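PDB 5DOZ: JamJ from Lyngbya majuscula, which probably catalyses NADPH-dependent reduction of enoyl groups on acyl carrier protein as the enoyl reductase of a polyketide synthase, and is linked to cyclopropane formation. Local coordinates for residues A[167-172]-A[328-333]; A[161-166]-A[192-197]; A[140-145]-A[225-230]. All blocks are in the same frame, centred on the assembly; numbering follows the deposited sequence.

All three contacts border one NADPH molecule, two of them meeting at its pyrophosphate. Contacts 1 and 2 lie closest together, their centres about 7 Å apart, with Gly-166 and His-329 both bonding to NDP O2A. They are also joined directly, since Gly-331 N probably hydrogen-bonds to Ser-164 O (2.6 Å). Contact 3 sits farther off, its centre about 12 Å from that of contact 1 and about 15 Å from that of contact 2. Helix 166-177 bridges the first gap, Ala-171 CB lying 3.9 Å from Phe-227 CE2. Across the second, His-161 N, just past strand 157-160, probably donates to Phe-227 O. Contact 3 borders the nicotinamide, which Thr-167 of contact 1 also touches, and the adenine.

Contact 1 of 3, residues A[167-172]-A[328-333]; sequences TGQAAI and KHIGRV. With NDP (NADPH dihydro-nicotinamide-adenine-dinucleotide phosphate), chain E.
Gln-169 and Ile-330 meet through the flat end of one side chain and a methyl branch of the other: Ile-330 CG2 lies 4.0 Å from Gln-169 CD and equally near OE1. Farther back along the same side chain, Gln-169 CG rests against the backbone of Gly-331, 4.1 Å from its N. A bend at chi2 (-77°) turns the amide away from that backbone. Helix 166-177 is the one that follows the first strand of the Rossmann fold, and its first turn faces the pyrophosphate of NADPH. There Thr-167 grips NDP O1N twice, through its backbone N (3.0 Å) and through OG1 (2.7 Å). The opposite segment adds His-329, whose NE2 donates to NDP O2A over 3.0 Å with an N-H...O angle of 159°. Arg-332 brings its guanidinium edge-on toward the other phosphate, NH2 lying 3.5 Å from NDP O2N, a longer approach that is probably electrostatic. One shell out, a salt bridge from NH1 to Glu-79 helps position that guanidinium, while Lys-190 bonds to the carbonyl oxygen of His-329. Both polar atoms of the Gln-169 amide are bonded as well, NE2 to Ala-163 O and OE1 to Gln-197 NE2.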
loop_
_atom_site.group_PDB
_atom_site.type_symbol
_atom_site.label_atom_id
_atom_site.label_comp_id
_atom_site.label_asym_id
_atom_site.label_seq_id
_atom_site.Cartn_x
_atom_site.Cartn_y
_atom_site.Cartn_z
ATOM N N THR A 167 -3.821 2.742 -1.652
ATOM C CA THR A 167 -2.719 3.310 -2.435
ATOM C C THR A 167 -3.157 4.455 -3.352
ATOM O O THR A 167 -2.448 5.450 -3.493
ATOM C CB THR A 167 -1.990 2.235 -3.264
ATOM O OG1 THR A 167 -2.949 1.477 -4.018
ATOM C CG2 THR A 167 -1.208 1.302 -2.347
ATOM N N GLY A 168 -4.318 4.303 -3.976
ATOM C CA GLY A 168 -4.839 5.319 -4.883
ATOM C C GLY A 168 -5.219 6.590 -4.152
ATOM O O GLY A 168 -4.966 7.694 -4.641
ATOM N N GLN A 169 -5.816 6.429 -2.972
ATOM C CA GLN A 169 -6.199 7.565 -2.132
ATOM C C GLN A 169 -4.997 8.385 -1.663
ATOM O O GLN A 169 -5.066 9.616 -1.604
ATOM C CB GLN A 169 -7.035 7.093 -0.934
ATOM C CG GLN A 169 -8.481 6.782 -1.288
ATOM C CD GLN A 169 -9.308 8.037 -1.462
ATOM O OE1 GLN A 169 -9.549 8.761 -0.505
ATOM N NE2 GLN A 169 -9.742 8.304 -2.686
ATOM N N ALA A 170 -3.899 7.708 -1.329
ATOM C CA ALA A 170 -2.678 8.411 -0.926
ATOM C C ALA A 170 -2.080 9.173 -2.107
ATOM O O ALA A 170 -1.721 10.346 -1.984
ATOM C CB ALA A 170 -1.669 7.441 -0.335
ATOM N N ALA A 171 -2.004 8.502 -3.257
ATOM C CA ALA A 171 -1.497 9.106 -4.484
ATOM C C ALA A 171 -2.296 10.356 -4.873
ATOM O O ALA A 171 -1.715 11.340 -5.317
ATOM C CB ALA A 171 -1.490 8.083 -5.615
ATOM N N ILE A 172 -3.618 10.309 -4.702
ATOM C CA ILE A 172 -4.468 11.482 -4.881
ATOM C C ILE A 172 -3.942 12.645 -4.037
ATOM O O ILE A 172 -3.593 13.686 -4.578
ATOM C CB ILE A 172 -5.949 11.190 -4.538
ATOM C CG1 ILE A 172 -6.611 10.392 -5.664
ATOM C CG2 ILE A 172 -6.721 12.486 -4.307
ATOM C CD1 ILE A 172 -7.937 9.771 -5.274
ATOM N N LYS A 328 -15.835 -2.540 -1.757
ATOM C CA LYS A 328 -16.801 -1.430 -1.824
ATOM C C LYS A 328 -16.363 -0.221 -0.979
ATOM O O LYS A 328 -17.062 0.799 -0.923
ATOM C CB LYS A 328 -18.204 -1.895 -1.390
ATOM C CG LYS A 328 -18.828 -2.981 -2.261
ATOM C CD LYS A 328 -20.138 -3.482 -1.662
ATOM C CE LYS A 328 -20.928 -4.329 -2.651
ATOM N NZ LYS A 328 -20.357 -5.691 -2.861
ATOM N N HIS A 329 -15.199 -0.355 -0.343
ATOM C CA HIS A 329 -14.625 0.635 0.567
ATOM C C HIS A 329 -13.969 1.808 -0.155
ATOM O O HIS A 329 -13.532 1.688 -1.304
ATOM C CB HIS A 329 -13.548 -0.044 1.419
ATOM C CG HIS A 329 -12.329 -0.431 0.640
ATOM N ND1 HIS A 329 -12.313 -1.495 -0.236
ATOM C CD2 HIS A 329 -11.093 0.121 0.582
ATOM C CE1 HIS A 329 -11.120 -1.586 -0.795
ATOM N NE2 HIS A 329 -10.359 -0.618 -0.316
ATOM N N ILE A 330 -13.874 2.934 0.547
ATOM C CA ILE A 330 -13.018 4.031 0.115
ATOM C C ILE A 330 -11.971 4.309 1.192
ATOM O O ILE A 330 -12.307 4.665 2.323
ATOM C CB ILE A 330 -13.825 5.296 -0.262
ATOM C CG1 ILE A 330 -14.630 5.035 -1.540
ATOM C CG2 ILE A 330 -12.899 6.495 -0.450
ATOM C CD1 ILE A 330 -15.713 6.050 -1.823
ATOM N N GLY A 331 -10.703 4.125 0.835
ATOM C CA GLY A 331 -9.595 4.338 1.760
ATOM C C GLY A 331 -9.070 3.038 2.345
ATOM O O GLY A 331 -8.688 2.132 1.601
ATOM N N ARG A 332 -9.080 2.952 3.678
ATOM C CA ARG A 332 -8.457 1.858 4.428
ATOM C C ARG A 332 -9.415 1.072 5.328
ATOM O O ARG A 332 -10.402 1.611 5.837
ATOM C CB ARG A 332 -7.289 2.392 5.271
ATOM C CG ARG A 332 -5.924 2.274 4.608
ATOM C CD ARG A 332 -5.451 0.834 4.685
ATOM N NE ARG A 332 -4.046 0.623 4.340
ATOM C CZ ARG A 332 -3.634 0.039 3.219
ATOM N NH1 ARG A 332 -2.338 -0.145 3.008
ATOM N NH2 ARG A 332 -4.512 -0.363 2.305
ATOM N N VAL A 333 -9.100 -0.209 5.511
ATOM C CA VAL A 333 -9.819 -1.092 6.426
ATOM C C VAL A 333 -8.849 -1.495 7.536
ATOM O O VAL A 333 -7.822 -2.128 7.267
ATOM C CB VAL A 333 -10.357 -2.346 5.702
ATOM C CG1 VAL A 333 -11.069 -3.276 6.676
ATOM C CG2 VAL A 333 -11.278 -1.954 4.553
HETATM P PA NDP E . -7.289 -1.941 -2.302
HETATM O O1A NDP E . -7.984 -3.275 -2.113
HETATM O O2A NDP E . -7.508 -0.826 -1.315
HETATM O O5B NDP E . -7.697 -1.355 -3.743
HETATM C C5B NDP E . -8.276 -2.168 -4.758
HETATM C C4B NDP E . -9.139 -1.254 -5.611
HETATM O O4B NDP E . -9.214 -1.787 -6.938
HETATM C C3B NDP E . -10.575 -1.146 -5.109
HETATM O O3B NDP E . -10.775 -0.001 -4.274
HETATM C C2B NDP E . -11.370 -0.968 -6.377
HETATM O O2B NDP E . -11.581 0.421 -6.574
HETATM C C1B NDP E . -10.477 -1.455 -7.504
HETATM N N9A NDP E . -11.040 -2.650 -8.160
HETATM C C8A NDP E . -11.586 -3.715 -7.551
HETATM N N7A NDP E . -11.993 -4.624 -8.465
HETATM C C5A NDP E . -11.701 -4.134 -9.685
HETATM C C6A NDP E . -11.855 -4.578 -11.089
HETATM N N6A NDP E . -12.420 -5.770 -11.379
HETATM N N1A NDP E . -11.411 -3.752 -12.071
HETATM C C2A NDP E . -10.844 -2.561 -11.806
HETATM N N3A NDP E . -10.674 -2.103 -10.552
HETATM C C4A NDP E . -11.072 -2.831 -9.476
HETATM O O3 NDP E . -5.714 -2.210 -2.507
HETATM P PN NDP E . -4.524 -1.135 -2.365
HETATM O O1N NDP E . -4.999 0.225 -2.778
HETATM O O2N NDP E . -3.876 -1.316 -1.020
HETATM O O5D NDP E . -3.469 -1.636 -3.476
HETATM C C5D NDP E . -3.826 -1.749 -4.860
HETATM C C4D NDP E . -2.909 -2.747 -5.568
HETATM O O4D NDP E . -1.533 -2.406 -5.379
HETATM C C3D NDP E . -3.055 -4.157 -5.031
HETATM O O3D NDP E . -2.966 -5.045 -6.143
HETATM C C2D NDP E . -1.866 -4.337 -4.106
HETATM O O2D NDP E . -1.466 -5.705 -3.929
HETATM C C1D NDP E . -0.809 -3.488 -4.788
HETATM N N1N NDP E . 0.189 -2.969 -3.852
HETATM C C2N NDP E . 1.480 -3.063 -4.196
HETATM C C3N NDP E . 2.470 -2.362 -3.517
HETATM C C7N NDP E . 3.860 -2.301 -4.086
HETATM O O7N NDP E . 4.824 -2.145 -3.356
HETATM N N7N NDP E . 4.014 -2.415 -5.402
HETATM C C4N NDP E . 2.176 -1.793 -2.145
HETATM C C5N NDP E . 0.737 -1.646 -1.941
HETATM C C6N NDP E . -0.193 -2.307 -2.743
HETATM P P2B NDP E . -12.783 0.953 -7.483
HETATM O O1X NDP E . -14.030 0.379 -6.850
HETATM O O2X NDP E . -12.634 2.437 -7.348
HETATM O O3X NDP E . -12.483 0.427 -8.864
#

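Contact 2 of 3, residues A[161-166]-A[192-197]; sequences HAASGG and AVLREQ. With NDP (NADPH dihydro-nicotinamide-adenine-dinucleotide phosphate), chain E.
Leu-194 reaches from helix 191-198 with both methyls spread over the turn at 162-165, CD2 against Ala-163 CB at 3.9 Å and CD1 against Ser-164 CB at 4.0 Å. The leucine thus straddles two consecutive residues, and its contact with the turn is by van der Waals packing, CD2 also resting on the carbonyl carbon of Ala-163. The same side chain packs on Thr-186 of strand 181-186.

Ser-164 has two different sides. While CB meets the leucine, chi1 of 72° sets OG between the backbone N and the carbonyl carbon, where it faces the adenosine ribose and its 2'-phosphate. OG donates to NDP O2X over 2.9 Å and accepts a weak bond from the ribose hydroxyl NDP O3B. Lys-190, just ahead of the helix, also bonds to OG, and its charge would probably favour the nearby phosphate.

The turn itself is type I, closed by a weak bond from Gly-165 N to Ala-162 O. On its cofactor side, Ala-162 CB lies against the ribose, 3.4 Å from NDP O4B. Gly-165, at the N-cap of helix 166-177, has no side chain, and its CA comes to 3.3 Å from NDP O2A. Gly-166 N then donates to NDP O2A over 3.1 Å at an N-H...O angle of 161°. This is the glycine-rich loop of a Rossmann fold, following strand 157-160.

The chemistry therefore differs across the turn, with packing alone toward the helix, and packing together with hydrogen bonds toward the cofactor; the bond from Ser-164 to the 2'-phosphate is consistent with a pocket suited to NADPH rather than NADH.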
loop_
_atom_site.group_PDB
_atom_site.type_symbol
_atom_site.label_atom_id
_atom_site.label_comp_id
_atom_site.label_asym_id
_atom_site.label_seq_id
_atom_site.Cartn_x
_atom_site.Cartn_y
_atom_site.Cartn_z
ATOM N N HIS A 161 -5.415 4.980 -11.261
ATOM C CA HIS A 161 -6.472 3.972 -11.402
ATOM C C HIS A 161 -6.995 3.466 -10.060
ATOM O O HIS A 161 -6.270 3.462 -9.065
ATOM C CB HIS A 161 -5.970 2.781 -12.229
ATOM C CG HIS A 161 -6.157 2.944 -13.706
ATOM N ND1 HIS A 161 -7.345 3.364 -14.264
ATOM C CD2 HIS A 161 -5.317 2.707 -14.743
ATOM C CE1 HIS A 161 -7.223 3.401 -15.579
ATOM N NE2 HIS A 161 -6.003 3.007 -15.897
ATOM N N ALA A 162 -8.254 3.028 -10.037
ATOM C CA ALA A 162 -8.842 2.410 -8.837
ATOM C C ALA A 162 -8.529 3.255 -7.592
ATOM O O ALA A 162 -8.053 2.751 -6.565
ATOM C CB ALA A 162 -8.327 0.985 -8.683
ATOM N N ALA A 163 -8.821 4.548 -7.708
ATOM C CA ALA A 163 -8.295 5.567 -6.802
ATOM C C ALA A 163 -9.045 5.669 -5.471
ATOM O O ALA A 163 -8.734 6.526 -4.642
ATOM C CB ALA A 163 -8.254 6.916 -7.518
ATOM N N SER A 164 -10.027 4.796 -5.268
ATOM C CA SER A 164 -10.775 4.759 -4.014
ATOM C C SER A 164 -10.110 3.859 -2.973
ATOM O O SER A 164 -10.458 3.909 -1.793
ATOM C CB SER A 164 -12.207 4.291 -4.259
ATOM O OG SER A 164 -12.240 2.903 -4.559
ATOM N N GLY A 165 -9.169 3.028 -3.412
ATOM C CA GLY A 165 -8.445 2.134 -2.501
ATOM C C GLY A 165 -7.391 2.868 -1.695
ATOM O O GLY A 165 -7.265 4.079 -1.802
ATOM N N GLY A 166 -6.627 2.133 -0.891
ATOM C CA GLY A 166 -5.608 2.729 -0.027
ATOM C C GLY A 166 -4.512 3.465 -0.772
ATOM O O GLY A 166 -4.293 4.669 -0.556
ATOM N N ALA A 192 -19.115 9.905 -6.833
ATOM C CA ALA A 192 -19.476 11.145 -6.142
ATOM C C ALA A 192 -18.451 11.509 -5.065
ATOM O O ALA A 192 -17.952 12.634 -5.039
ATOM C CB ALA A 192 -20.884 11.056 -5.555
ATOM N N VAL A 193 -18.122 10.550 -4.200
ATOM C CA VAL A 193 -17.156 10.771 -3.116
ATOM C C VAL A 193 -15.800 11.285 -3.624
ATOM O O VAL A 193 -15.210 12.185 -3.020
ATOM C CB VAL A 193 -16.987 9.512 -2.234
ATOM C CG1 VAL A 193 -15.853 9.689 -1.237
ATOM C CG2 VAL A 193 -18.283 9.198 -1.497
ATOM N N LEU A 194 -15.318 10.730 -4.736
ATOM C CA LEU A 194 -14.048 11.172 -5.319
ATOM C C LEU A 194 -14.165 12.544 -5.997
ATOM O O LEU A 194 -13.241 13.357 -5.941
ATOM C CB LEU A 194 -13.472 10.112 -6.264
ATOM C CG LEU A 194 -12.592 9.047 -5.589
ATOM C CD1 LEU A 194 -13.405 8.055 -4.764
ATOM C CD2 LEU A 194 -11.746 8.311 -6.618
ATOM N N ARG A 195 -15.308 12.799 -6.625
ATOM C CA ARG A 195 -15.613 14.126 -7.149
ATOM C C ARG A 195 -15.626 15.136 -5.995
ATOM O O ARG A 195 -15.047 16.219 -6.100
ATOM C CB ARG A 195 -16.954 14.098 -7.884
ATOM C CG ARG A 195 -17.003 14.921 -9.159
ATOM C CD ARG A 195 -17.628 14.136 -10.307
ATOM N NE ARG A 195 -18.852 13.439 -9.911
ATOM C CZ ARG A 195 -19.364 12.385 -10.543
ATOM N NH1 ARG A 195 -18.762 11.875 -11.614
ATOM N NH2 ARG A 195 -20.481 11.831 -10.094
ATOM N N GLU A 196 -16.244 14.743 -4.881
ATOM C CA GLU A 196 -16.319 15.562 -3.665
ATOM C C GLU A 196 -14.996 15.673 -2.891
ATOM O O GLU A 196 -14.876 16.489 -1.972
ATOM C CB GLU A 196 -17.435 15.048 -2.747
ATOM C CG GLU A 196 -18.839 15.360 -3.260
ATOM C CD GLU A 196 -19.927 14.493 -2.640
ATOM O OE1 GLU A 196 -19.711 13.930 -1.544
ATOM O OE2 GLU A 196 -21.012 14.380 -3.256
ATOM N N GLN A 197 -14.010 14.858 -3.260
ATOM C CA GLN A 197 -12.676 14.945 -2.658
ATOM C C GLN A 197 -11.850 16.088 -3.259
ATOM O O GLN A 197 -10.885 16.547 -2.649
ATOM C CB GLN A 197 -11.932 13.606 -2.754
ATOM C CG GLN A 197 -12.310 12.617 -1.655
ATOM C CD GLN A 197 -11.539 11.304 -1.708
ATOM O OE1 GLN A 197 -10.745 11.059 -2.622
ATOM N NE2 GLN A 197 -11.774 10.446 -0.715
HETATM P PA NDP E . -7.289 -1.941 -2.302
HETATM O O1A NDP E . -7.984 -3.275 -2.113
HETATM O O2A NDP E . -7.508 -0.826 -1.315
HETATM O O5B NDP E . -7.697 -1.355 -3.743
HETATM C C5B NDP E . -8.276 -2.168 -4.758
HETATM C C4B NDP E . -9.139 -1.254 -5.611
HETATM O O4B NDP E . -9.214 -1.787 -6.938
HETATM C C3B NDP E . -10.575 -1.146 -5.109
HETATM O O3B NDP E . -10.775 -0.001 -4.274
HETATM C C2B NDP E . -11.370 -0.968 -6.377
HETATM O O2B NDP E . -11.581 0.421 -6.574
HETATM C C1B NDP E . -10.477 -1.455 -7.504
HETATM N N9A NDP E . -11.040 -2.650 -8.160
HETATM C C8A NDP E . -11.586 -3.715 -7.551
HETATM N N7A NDP E . -11.993 -4.624 -8.465
HETATM C C5A NDP E . -11.701 -4.134 -9.685
HETATM C C6A NDP E . -11.855 -4.578 -11.089
HETATM N N6A NDP E . -12.420 -5.770 -11.379
HETATM N N1A NDP E . -11.411 -3.752 -12.071
HETATM C C2A NDP E . -10.844 -2.561 -11.806
HETATM N N3A NDP E . -10.674 -2.103 -10.552
HETATM C C4A NDP E . -11.072 -2.831 -9.476
HETATM O O3 NDP E . -5.714 -2.210 -2.507
HETATM P PN NDP E . -4.524 -1.135 -2.365
HETATM O O1N NDP E . -4.999 0.225 -2.778
HETATM O O2N NDP E . -3.876 -1.316 -1.020
HETATM O O5D NDP E . -3.469 -1.636 -3.476
HETATM C C5D NDP E . -3.826 -1.749 -4.860
HETATM C C4D NDP E . -2.909 -2.747 -5.568
HETATM O O4D NDP E . -1.533 -2.406 -5.379
HETATM C C3D NDP E . -3.055 -4.157 -5.031
HETATM O O3D NDP E . -2.966 -5.045 -6.143
HETATM C C2D NDP E . -1.866 -4.337 -4.106
HETATM O O2D NDP E . -1.466 -5.705 -3.929
HETATM C C1D NDP E . -0.809 -3.488 -4.788
HETATM N N1N NDP E . 0.189 -2.969 -3.852
HETATM C C2N NDP E . 1.480 -3.063 -4.196
HETATM C C3N NDP E . 2.470 -2.362 -3.517
HETATM C C7N NDP E . 3.860 -2.301 -4.086
HETATM O O7N NDP E . 4.824 -2.145 -3.356
HETATM N N7N NDP E . 4.014 -2.415 -5.402
HETATM C C4N NDP E . 2.176 -1.793 -2.145
HETATM C C5N NDP E . 0.737 -1.646 -1.941
HETATM C C6N NDP E . -0.193 -2.307 -2.743
HETATM P P2B NDP E . -12.783 0.953 -7.483
HETATM O O1X NDP E . -14.030 0.379 -6.850
HETATM O O2X NDP E . -12.634 2.437 -7.348
HETATM O O3X NDP E . -12.483 0.427 -8.864
#

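Contact 3 of 3, residues A[140-145]-A[225-230]; sequences FTAYHG and VIFNSL. With NDP (NADPH dihydro-nicotinamide-adenine-dinucleotide phosphate), chain E.
Helix 136-149 passes strand 223-228 of the parallel sheet near the strand's C-terminal end, the helix backbone at Thr-141 and Ala-142 facing the side chain of Phe-227. The phenylalanine carries the contact from the strand side. With CG anti to the backbone N (chi1 -178°), the ring extends toward the helix and brings CE1 to 3.9 Å from Ala-142 CA. That carbon meets the ring obliquely, whereas Thr-141 O comes to the ring edge, near its plane, 4.2 Å from CE1. The methyl of Ala-142 touches more loosely, its CB lying 4.4 Å from Phe-227 CZ. Gly-145, one turn on, has no side chain and lies beside the ring.

From the same helix Thr-141 points toward the nicotinamide. Its OG1 lies 3.3 Å from NDP C4N, the carbon that carries the transferable hydride of NADPH, and the CG2 methyl lies near that carbon too. The hydroxyl is hydrogen-bonded to Ile-137 O, a bond within the helix that holds it in place beside the ring.

Beyond the strand the chain turns to follow the cofactor. Asn-228 OD1 accepts from Leu-230 N over 2.7 Å, the donor standing above the carbonyl plane, and this makes an Asx turn. In return ND2 donates to Leu-230 O over 3.2 Å, with that oxygen almost in the amide plane, so the two bonds fix the rotation of the side chain. Ser-229 CB is thereby brought against the nicotinamide ribose, and Leu-230 CD2 lies 3.5 Å from NDP N3A of the adenine. Binding of the dinucleotide along the C-terminal edge of the parallel strands is characteristic of the Rossmann-type domain of medium-chain dehydrogenases and reductases.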
loop_
_atom_site.group_PDB
_atom_site.type_symbol
_atom_site.label_atom_id
_atom_site.label_comp_id
_atom_site.label_asym_id
_atom_site.label_seq_id
_atom_site.Cartn_x
_atom_site.Cartn_y
_atom_site.Cartn_z
ATOM N N PHE A 140 3.853 5.517 1.452
ATOM C CA PHE A 140 5.213 5.140 1.046
ATOM C C PHE A 140 5.253 4.572 -0.375
ATOM O O PHE A 140 6.204 4.836 -1.109
ATOM C CB PHE A 140 5.851 4.153 2.030
ATOM C CG PHE A 140 6.298 4.775 3.332
ATOM C CD1 PHE A 140 5.419 5.516 4.119
ATOM C CD2 PHE A 140 7.596 4.592 3.784
ATOM C CE1 PHE A 140 5.831 6.073 5.318
ATOM C CE2 PHE A 140 8.019 5.144 4.987
ATOM C CZ PHE A 140 7.133 5.881 5.756
ATOM N N THR A 141 4.231 3.803 -0.759
ATOM C CA THR A 141 4.126 3.300 -2.134
ATOM C C THR A 141 3.853 4.452 -3.104
ATOM O O THR A 141 4.505 4.563 -4.143
ATOM C CB THR A 141 3.027 2.225 -2.285
ATOM O OG1 THR A 141 3.255 1.171 -1.340
ATOM C CG2 THR A 141 3.009 1.637 -3.704
ATOM N N ALA A 142 2.893 5.306 -2.750
ATOM C CA ALA A 142 2.541 6.459 -3.575
ATOM C C ALA A 142 3.721 7.405 -3.723
ATOM O O ALA A 142 4.029 7.844 -4.834
ATOM C CB ALA A 142 1.332 7.187 -3.006
ATOM N N TYR A 143 4.397 7.698 -2.612
ATOM C CA TYR A 143 5.553 8.583 -2.648
ATOM C C TYR A 143 6.662 8.015 -3.521
ATOM O O TYR A 143 7.158 8.707 -4.417
ATOM C CB TYR A 143 6.095 8.908 -1.246
ATOM C CG TYR A 143 7.255 9.891 -1.291
ATOM C CD1 TYR A 143 8.558 9.456 -1.585
ATOM C CD2 TYR A 143 7.051 11.254 -1.073
ATOM C CE1 TYR A 143 9.620 10.353 -1.649
ATOM C CE2 TYR A 143 8.113 12.158 -1.132
ATOM C CZ TYR A 143 9.391 11.700 -1.421
ATOM O OH TYR A 143 10.447 12.583 -1.485
ATOM N N HIS A 144 7.056 6.767 -3.262
ATOM C CA HIS A 144 8.148 6.153 -4.019
ATOM C C HIS A 144 7.853 6.140 -5.522
ATOM O O HIS A 144 8.684 6.571 -6.327
ATOM C CB HIS A 144 8.462 4.745 -3.514
ATOM C CG HIS A 144 9.707 4.158 -4.107
ATOM N ND1 HIS A 144 10.965 4.653 -3.837
ATOM C CD2 HIS A 144 9.889 3.113 -4.949
ATOM C CE1 HIS A 144 11.866 3.945 -4.494
ATOM N NE2 HIS A 144 11.239 3.004 -5.178
ATOM N N GLY A 145 6.670 5.656 -5.886
ATOM C CA GLY A 145 6.253 5.591 -7.282
ATOM C C GLY A 145 6.243 6.944 -7.972
ATOM O O GLY A 145 6.922 7.133 -8.980
ATOM N N VAL A 225 2.097 10.896 -16.529
ATOM C CA VAL A 225 2.319 9.872 -15.512
ATOM C C VAL A 225 1.066 9.020 -15.309
ATOM O O VAL A 225 -0.040 9.553 -15.189
ATOM C CB VAL A 225 2.740 10.503 -14.158
ATOM C CG1 VAL A 225 2.995 9.425 -13.110
ATOM C CG2 VAL A 225 3.981 11.379 -14.321
ATOM N N ILE A 226 1.245 7.700 -15.285
ATOM C CA ILE A 226 0.201 6.783 -14.820
ATOM C C ILE A 226 0.661 6.075 -13.546
ATOM O O ILE A 226 1.783 5.567 -13.480
ATOM C CB ILE A 226 -0.188 5.730 -15.882
ATOM C CG1 ILE A 226 -0.695 6.413 -17.154
ATOM C CG2 ILE A 226 -1.274 4.798 -15.352
ATOM C CD1 ILE A 226 -0.972 5.463 -18.297
ATOM N N PHE A 227 -0.216 6.059 -12.542
ATOM C CA PHE A 227 -0.014 5.293 -11.319
ATOM C C PHE A 227 -1.006 4.133 -11.380
ATOM O O PHE A 227 -2.201 4.314 -11.126
ATOM C CB PHE A 227 -0.256 6.194 -10.103
ATOM C CG PHE A 227 -0.022 5.528 -8.773
ATOM C CD1 PHE A 227 1.258 5.439 -8.238
ATOM C CD2 PHE A 227 -1.089 5.023 -8.035
ATOM C CE1 PHE A 227 1.474 4.842 -7.004
ATOM C CE2 PHE A 227 -0.879 4.422 -6.802
ATOM C CZ PHE A 227 0.404 4.332 -6.287
ATOM N N ASN A 228 -0.514 2.950 -11.748
ATOM C CA ASN A 228 -1.398 1.845 -12.115
ATOM C C ASN A 228 -1.257 0.568 -11.296
ATOM O O ASN A 228 -0.155 0.195 -10.897
ATOM C CB ASN A 228 -1.230 1.496 -13.599
ATOM C CG ASN A 228 -2.028 0.266 -13.993
ATOM O OD1 ASN A 228 -3.233 0.200 -13.753
ATOM N ND2 ASN A 228 -1.355 -0.730 -14.569
ATOM N N SER A 229 -2.387 -0.103 -11.074
ATOM C CA SER A 229 -2.403 -1.424 -10.445
ATOM C C SER A 229 -3.352 -2.414 -11.142
ATOM O O SER A 229 -3.613 -3.498 -10.619
ATOM C CB SER A 229 -2.734 -1.310 -8.950
ATOM O OG SER A 229 -4.131 -1.178 -8.729
ATOM N N LEU A 230 -3.846 -2.047 -12.324
ATOM C CA LEU A 230 -4.779 -2.894 -13.084
ATOM C C LEU A 230 -4.125 -3.469 -14.337
ATOM O O LEU A 230 -3.710 -2.717 -15.225
ATOM C CB LEU A 230 -6.039 -2.106 -13.469
ATOM C CG LEU A 230 -6.785 -1.302 -12.397
ATOM C CD1 LEU A 230 -7.953 -0.545 -13.019
ATOM C CD2 LEU A 230 -7.257 -2.189 -11.254
HETATM P PA NDP E . -7.289 -1.941 -2.302
HETATM O O1A NDP E . -7.984 -3.275 -2.113
HETATM O O2A NDP E . -7.508 -0.826 -1.315
HETATM O O5B NDP E . -7.697 -1.355 -3.743
HETATM C C5B NDP E . -8.276 -2.168 -4.758
HETATM C C4B NDP E . -9.139 -1.254 -5.611
HETATM O O4B NDP E . -9.214 -1.787 -6.938
HETATM C C3B NDP E . -10.575 -1.146 -5.109
HETATM O O3B NDP E . -10.775 -0.001 -4.274
HETATM C C2B NDP E . -11.370 -0.968 -6.377
HETATM O O2B NDP E . -11.581 0.421 -6.574
HETATM C C1B NDP E . -10.477 -1.455 -7.504
HETATM N N9A NDP E . -11.040 -2.650 -8.160
HETATM C C8A NDP E . -11.586 -3.715 -7.551
HETATM N N7A NDP E . -11.993 -4.624 -8.465
HETATM C C5A NDP E . -11.701 -4.134 -9.685
HETATM C C6A NDP E . -11.855 -4.578 -11.089
HETATM N N6A NDP E . -12.420 -5.770 -11.379
HETATM N N1A NDP E . -11.411 -3.752 -12.071
HETATM C C2A NDP E . -10.844 -2.561 -11.806
HETATM N N3A NDP E . -10.674 -2.103 -10.552
HETATM C C4A NDP E . -11.072 -2.831 -9.476
HETATM O O3 NDP E . -5.714 -2.210 -2.507
HETATM P PN NDP E . -4.524 -1.135 -2.365
HETATM O O1N NDP E . -4.999 0.225 -2.778
HETATM O O2N NDP E . -3.876 -1.316 -1.020
HETATM O O5D NDP E . -3.469 -1.636 -3.476
HETATM C C5D NDP E . -3.826 -1.749 -4.860
HETATM C C4D NDP E . -2.909 -2.747 -5.568
HETATM O O4D NDP E . -1.533 -2.406 -5.379
HETATM C C3D NDP E . -3.055 -4.157 -5.031
HETATM O O3D NDP E . -2.966 -5.045 -6.143
HETATM C C2D NDP E . -1.866 -4.337 -4.106
HETATM O O2D NDP E . -1.466 -5.705 -3.929
HETATM C C1D NDP E . -0.809 -3.488 -4.788
HETATM N N1N NDP E . 0.189 -2.969 -3.852
HETATM C C2N NDP E . 1.480 -3.063 -4.196
HETATM C C3N NDP E . 2.470 -2.362 -3.517
HETATM C C7N NDP E . 3.860 -2.301 -4.086
HETATM O O7N NDP E . 4.824 -2.145 -3.356
HETATM N N7N NDP E . 4.014 -2.415 -5.402
HETATM C C4N NDP E . 2.176 -1.793 -2.145
HETATM C C5N NDP E . 0.737 -1.646 -1.941
HETATM C C6N NDP E . -0.193 -2.307 -2.743
HETATM P P2B NDP E . -12.783 0.953 -7.483
HETATM O O1X NDP E . -14.030 0.379 -6.850
HETATM O O2X NDP E . -12.634 2.437 -7.348
HETATM O O3X NDP E . -12.483 0.427 -8.864
#